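Local coordinates for protein myosin-I heavy chain (Dictyostelium discoideum, PDB 5EJR) that works as an actin-based, ATP-hydrolysing motor in the early steps of phagocytosis and in adhesion, the part here being its C-terminal MyTH4-FERM tail unit, at residues 422-427 against 437-442; 444-449 against 456-461. All coordinates share one frame; numbering follows the deposited sequence.

Contact 1 (422-427 against 437-442); sequences CTLFNI and WLAINK. With EDO (1,2-ethanediol), chain F; EDO (1,2-ethanediol), chain B.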
# COMPACT_ATOMS: atom_id res chain seq x y z
N CYS A 422 -21.45 0.35 -6.37
CA CYS A 422 -20.48 -0.46 -7.14
C CYS A 422 -19.07 -0.09 -6.78
O CYS A 422 -18.77 1.11 -6.68
CB CYS A 422 -20.68 -0.25 -8.64
SG CYS A 422 -22.17 -1.00 -9.31
N THR A 423 -18.16 -1.09 -6.70
CA THR A 423 -16.72 -0.84 -6.62
C THR A 423 -16.22 -0.97 -8.08
O THR A 423 -16.49 -1.99 -8.74
CB THR A 423 -15.98 -1.73 -5.60
OG1 THR A 423 -16.48 -1.46 -4.30
CG2 THR A 423 -14.47 -1.49 -5.58
N LEU A 424 -15.53 0.06 -8.59
CA LEU A 424 -15.08 0.09 -9.99
C LEU A 424 -13.60 -0.17 -10.17
O LEU A 424 -12.79 0.30 -9.38
CB LEU A 424 -15.47 1.42 -10.69
CG LEU A 424 -16.92 1.89 -10.55
CD1 LEU A 424 -17.07 3.33 -11.05
CD2 LEU A 424 -17.86 1.01 -11.28
N PHE A 425 -13.25 -0.95 -11.18
CA PHE A 425 -11.85 -1.26 -11.49
C PHE A 425 -11.64 -0.99 -12.98
O PHE A 425 -12.45 -1.43 -13.79
CB PHE A 425 -11.53 -2.75 -11.20
CG PHE A 425 -11.67 -3.17 -9.75
CD1 PHE A 425 -10.63 -2.96 -8.85
CD2 PHE A 425 -12.86 -3.72 -9.28
CE1 PHE A 425 -10.76 -3.32 -7.51
CE2 PHE A 425 -12.99 -4.09 -7.94
CZ PHE A 425 -11.95 -3.87 -7.06
N ASN A 426 -10.56 -0.31 -13.36
CA ASN A 426 -10.26 -0.09 -14.79
C ASN A 426 -9.79 -1.39 -15.43
O ASN A 426 -8.87 -2.01 -14.92
CB ASN A 426 -9.19 1.00 -14.99
CG ASN A 426 -9.56 2.35 -14.45
OD1 ASN A 426 -8.77 3.02 -13.79
ND2 ASN A 426 -10.78 2.79 -14.70
N ILE A 427 -10.47 -1.82 -16.50
CA ILE A 427 -10.09 -3.05 -17.21
C ILE A 427 -9.83 -2.77 -18.69
O ILE A 427 -10.40 -1.82 -19.24
CB ILE A 427 -11.07 -4.25 -17.03
CG1 ILE A 427 -12.50 -3.91 -17.53
CG2 ILE A 427 -11.07 -4.79 -15.61
CD1 ILE A 427 -12.89 -4.69 -18.67
N TRP A 437 -14.96 -0.42 -17.41
CA TRP A 437 -15.02 -0.49 -15.95
C TRP A 437 -15.61 -1.81 -15.51
O TRP A 437 -16.73 -2.15 -15.91
CB TRP A 437 -15.92 0.61 -15.37
CG TRP A 437 -15.35 2.00 -15.38
CD1 TRP A 437 -14.04 2.36 -15.47
CD2 TRP A 437 -16.09 3.22 -15.24
NE1 TRP A 437 -13.91 3.72 -15.41
CE2 TRP A 437 -15.16 4.28 -15.26
CE3 TRP A 437 -17.46 3.52 -15.11
CZ2 TRP A 437 -15.55 5.62 -15.16
CZ3 TRP A 437 -17.84 4.85 -14.99
CH2 TRP A 437 -16.90 5.89 -15.03
N LEU A 438 -14.86 -2.55 -14.67
CA LEU A 438 -15.38 -3.77 -14.07
C LEU A 438 -16.11 -3.26 -12.83
O LEU A 438 -15.50 -2.56 -12.03
CB LEU A 438 -14.23 -4.72 -13.65
CG LEU A 438 -14.62 -5.93 -12.83
CD1 LEU A 438 -15.25 -6.99 -13.70
CD2 LEU A 438 -13.41 -6.50 -12.10
N ALA A 439 -17.41 -3.53 -12.73
CA ALA A 439 -18.19 -3.07 -11.58
C ALA A 439 -18.61 -4.27 -10.73
O ALA A 439 -19.16 -5.23 -11.27
CB ALA A 439 -19.42 -2.31 -12.05
N ILE A 440 -18.34 -4.23 -9.42
CA ILE A 440 -18.76 -5.32 -8.52
C ILE A 440 -19.61 -4.70 -7.45
O ILE A 440 -19.20 -3.71 -6.84
CB ILE A 440 -17.56 -6.13 -7.93
CG1 ILE A 440 -16.64 -6.67 -9.09
CG2 ILE A 440 -18.05 -7.28 -7.03
CD1 ILE A 440 -15.26 -7.27 -8.63
N ASN A 441 -20.82 -5.27 -7.24
CA ASN A 441 -21.74 -4.77 -6.23
C ASN A 441 -22.43 -5.94 -5.54
O ASN A 441 -21.97 -7.08 -5.70
CB ASN A 441 -22.72 -3.75 -6.81
CG ASN A 441 -23.73 -4.35 -7.76
OD1 ASN A 441 -23.60 -5.48 -8.24
ND2 ASN A 441 -24.82 -3.66 -7.96
N LYS A 442 -23.51 -5.67 -4.78
CA LYS A 442 -24.23 -6.71 -4.03
C LYS A 442 -24.92 -7.76 -4.95
O LYS A 442 -25.16 -8.89 -4.51
CB LYS A 442 -25.24 -6.07 -3.04
CG LYS A 442 -26.42 -5.35 -3.72
CD LYS A 442 -27.47 -4.89 -2.67
CE LYS A 442 -28.89 -4.93 -3.18
NZ LYS A 442 -29.22 -3.73 -3.99
C1 EDO F . -25.32 -2.73 -11.53
O1 EDO F . -25.80 -1.51 -12.08
C2 EDO F . -26.52 -3.36 -10.82
O2 EDO F . -26.15 -4.57 -10.22
C1 EDO B . -27.64 -0.38 -3.85
O1 EDO B . -28.94 -0.75 -3.43
C2 EDO B . -26.71 -0.53 -2.65
O2 EDO B . -27.28 0.18 -1.54

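Contact 2 (444-449 against 456-461); sequences GVSIFD and KNFWTF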
# COMPACT_ATOMS: atom_id res chain seq x y z
N GLY A 444 -23.80 -8.59 -8.36
CA GLY A 444 -22.85 -9.36 -9.15
C GLY A 444 -21.78 -8.53 -9.79
O GLY A 444 -21.36 -7.51 -9.23
N VAL A 445 -21.35 -8.98 -10.98
CA VAL A 445 -20.27 -8.40 -11.77
C VAL A 445 -20.84 -7.80 -13.04
O VAL A 445 -21.62 -8.46 -13.74
CB VAL A 445 -19.21 -9.49 -12.09
CG1 VAL A 445 -18.10 -8.94 -12.97
CG2 VAL A 445 -18.63 -10.11 -10.82
N SER A 446 -20.44 -6.57 -13.35
CA SER A 446 -20.85 -5.89 -14.58
C SER A 446 -19.65 -5.30 -15.29
O SER A 446 -18.60 -5.07 -14.68
CB SER A 446 -21.80 -4.73 -14.27
OG SER A 446 -22.87 -5.06 -13.39
N ILE A 447 -19.83 -4.99 -16.58
CA ILE A 447 -18.89 -4.23 -17.37
C ILE A 447 -19.67 -2.99 -17.81
O ILE A 447 -20.77 -3.12 -18.33
CB ILE A 447 -18.28 -5.04 -18.56
CG1 ILE A 447 -17.46 -6.26 -18.06
CG2 ILE A 447 -17.43 -4.13 -19.48
CD1 ILE A 447 -16.18 -5.92 -17.15
N PHE A 448 -19.11 -1.81 -17.54
CA PHE A 448 -19.70 -0.53 -17.90
C PHE A 448 -18.79 0.25 -18.83
O PHE A 448 -17.56 0.27 -18.64
CB PHE A 448 -19.93 0.33 -16.64
CG PHE A 448 -21.18 0.05 -15.83
CD1 PHE A 448 -21.16 -0.92 -14.82
CD2 PHE A 448 -22.34 0.80 -16.01
CE1 PHE A 448 -22.30 -1.15 -14.03
CE2 PHE A 448 -23.47 0.56 -15.22
CZ PHE A 448 -23.45 -0.40 -14.23
N ASP A 449 -19.40 0.95 -19.81
CA ASP A 449 -18.70 1.85 -20.73
C ASP A 449 -18.44 3.12 -19.91
O ASP A 449 -19.41 3.71 -19.45
CB ASP A 449 -19.60 2.17 -21.94
CG ASP A 449 -18.94 2.96 -23.06
OD1 ASP A 449 -18.50 4.10 -22.80
OD2 ASP A 449 -18.96 2.47 -24.21
N LYS A 456 -22.75 -3.04 -20.31
CA LYS A 456 -22.58 -3.88 -21.49
C LYS A 456 -22.78 -5.34 -21.13
O LYS A 456 -23.31 -6.11 -21.94
CB LYS A 456 -21.20 -3.65 -22.14
CG LYS A 456 -20.92 -2.19 -22.50
CD LYS A 456 -20.81 -1.96 -24.00
CE LYS A 456 -20.71 -0.48 -24.31
NZ LYS A 456 -19.97 -0.22 -25.57
N ASN A 457 -22.40 -5.71 -19.90
CA ASN A 457 -22.53 -7.08 -19.45
C ASN A 457 -22.92 -7.15 -17.99
O ASN A 457 -22.55 -6.26 -17.22
CB ASN A 457 -21.22 -7.79 -19.66
CG ASN A 457 -21.00 -8.25 -21.06
OD1 ASN A 457 -21.43 -9.34 -21.45
ND2 ASN A 457 -20.32 -7.41 -21.85
N PHE A 458 -23.64 -8.21 -17.60
CA PHE A 458 -24.02 -8.44 -16.22
C PHE A 458 -24.14 -9.90 -15.90
O PHE A 458 -24.84 -10.65 -16.60
CB PHE A 458 -25.32 -7.68 -15.83
CG PHE A 458 -25.76 -7.97 -14.41
CD1 PHE A 458 -25.04 -7.47 -13.33
CD2 PHE A 458 -26.84 -8.81 -14.16
CE1 PHE A 458 -25.42 -7.78 -12.02
CE2 PHE A 458 -27.24 -9.08 -12.85
CZ PHE A 458 -26.52 -8.57 -11.79
N TRP A 459 -23.51 -10.31 -14.80
CA TRP A 459 -23.52 -11.68 -14.34
C TRP A 459 -23.82 -11.66 -12.84
O TRP A 459 -23.06 -11.07 -12.06
CB TRP A 459 -22.14 -12.33 -14.58
CG TRP A 459 -21.67 -12.36 -16.01
CD1 TRP A 459 -21.95 -13.31 -16.94
CD2 TRP A 459 -20.80 -11.41 -16.66
NE1 TRP A 459 -21.31 -13.03 -18.13
CE2 TRP A 459 -20.61 -11.86 -17.98
CE3 TRP A 459 -20.14 -10.25 -16.23
CZ2 TRP A 459 -19.79 -11.17 -18.89
CZ3 TRP A 459 -19.33 -9.57 -17.14
CH2 TRP A 459 -19.15 -10.04 -18.44
N THR A 460 -24.91 -12.31 -12.42
CA THR A 460 -25.26 -12.41 -11.01
C THR A 460 -24.25 -13.31 -10.32
O THR A 460 -23.62 -14.13 -10.98
CB THR A 460 -26.67 -13.00 -10.82
OG1 THR A 460 -26.69 -14.33 -11.32
CG2 THR A 460 -27.75 -12.18 -11.49
N PHE A 461 -24.12 -13.20 -8.99
CA PHE A 461 -23.24 -14.08 -8.25
C PHE A 461 -23.67 -15.54 -8.34
O PHE A 461 -22.81 -16.43 -8.38
CB PHE A 461 -23.11 -13.63 -6.80
CG PHE A 461 -22.32 -12.35 -6.63
CD1 PHE A 461 -21.03 -12.24 -7.13
CD2 PHE A 461 -22.86 -11.27 -5.94
CE1 PHE A 461 -20.29 -11.06 -6.95
CE2 PHE A 461 -22.11 -10.11 -5.75
CZ PHE A 461 -20.83 -10.01 -6.25

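Contact 1 (422-427 against 437-442)
Phe425 and Leu438 face each other as a hydrogen-bonded pair of an antiparallel beta hairpin, and their side chains carry the buried half of the contact. With Leu438 CG anti to the backbone N (chi1 171°), Leu438 CD2 lies against Phe425 CD2 at 4.0 Å, and one ring position further on Phe425 CE2 reaches Ile440 CD1. Ile427 CG2 packs on Leu438 CB at 3.7 Å, the two side chains crossing at about a right angle. The Phe425–Leu438 pair exchanges two backbone hydrogen bonds, Leu438 N giving to Phe425 O at 2.8 Å. The Thr423–Ile440 pair is bonded in the same two-way fashion.

The other face, built from Leu424, Asn426, Trp437 and Ala439, is looser toward solvent, where Asn426 is exposed and Leu424 and Trp437 partly so; Ala439 forms its buried floor. Leu424 forks over it: CD2 packs on Ala439 CB at 3.7 Å, while CD1 lies over one face of the Trp437 indole, 4.3 Å from the centroid of its six-membered ring, a CH-pi contact. Asn426 runs beside the same indole, its ND2 at the ring edge 3.3 Å from Trp437 NE1; both are donors, so no bond joins them. Near the hairpin's open end Cys422 SG rests on Asn441 CB, and Asn441 ND2 binds an ethanediol, probably from the crystallisation liquor.

Helix 494-505 covers Thr423, Phe425 and Ile440 in the PTB-like lobe of the FERM domain, while strand 444-448 continues the sheet beyond 437-440.

Contact 2 (444-449 against 456-461)
Phe461 lays its ring flat against Gly444, whose CA stands over the ring centre, 3.5 Å from the centroid, in a CH-pi contact. Gly444 has backbone angles (phi 162°) suited to glycine, and a CB there would run into Trp459 O. With an alanine here instead of Phe461, Gly444 would probably lose the ring that covers its CA, and Tyr501 its edge-to-face partner.

From here strands 444-448 and 455-460 run antiparallel as a beta hairpin, Val445 and Trp459 exchanging two backbone bonds, with Trp459 N to Val445 O at 2.8 Å. The indole, its CG anti to the carbonyl carbon (chi1 -59°), brings CE3 to Val445 CG1, and Ile447 CG1 meets its edge in plane, 3.9 Å from Trp459 CZ3. On the opposite face, Ser446 OG sits at the edge of the Phe458 ring, 3.2 Å from Phe458 CD1.

A classic beta bulge interrupts the far end: Lys456 N bonds to Ile447 O at 2.8 Å, Asn457 N only weakly to the same oxygen. Beyond it, Lys456 NZ makes a salt bridge to the anti lone pair of Asp449 OD2; Asp449 OD1 is taken by His451 N.

In this PTB-like lobe of the FERM domain, strand 435-440 borders 444-448, strand 486-490 meets Ile447 and Trp459, and helix 494-505 packs on Val445 and Phe461.

Overall arrangement
Contacts 1 and 2 are successive hairpins of one four-stranded antiparallel sheet, in the order 423-428, 435-440, 444-448, 455-460, with their centres about 8 Å apart. The two middle strands join them: Ala439 N lies 2.8 Å from Ser446 O and Trp437 O lies 2.9 Å from Phe448 N, both probable hydrogen bonds. At the turn between these strands Asn441 OD1 accepts from Gly444 N, so the residue opposite Cys422 in contact 1 also holds the glycine covered by Phe461 in contact 2. Asn441 O also packs against Phe461 CE2, 3.0 Å away. Helix 494-505 serves both contacts, as expected for the C-terminal helix of a PTB/PH-like fold.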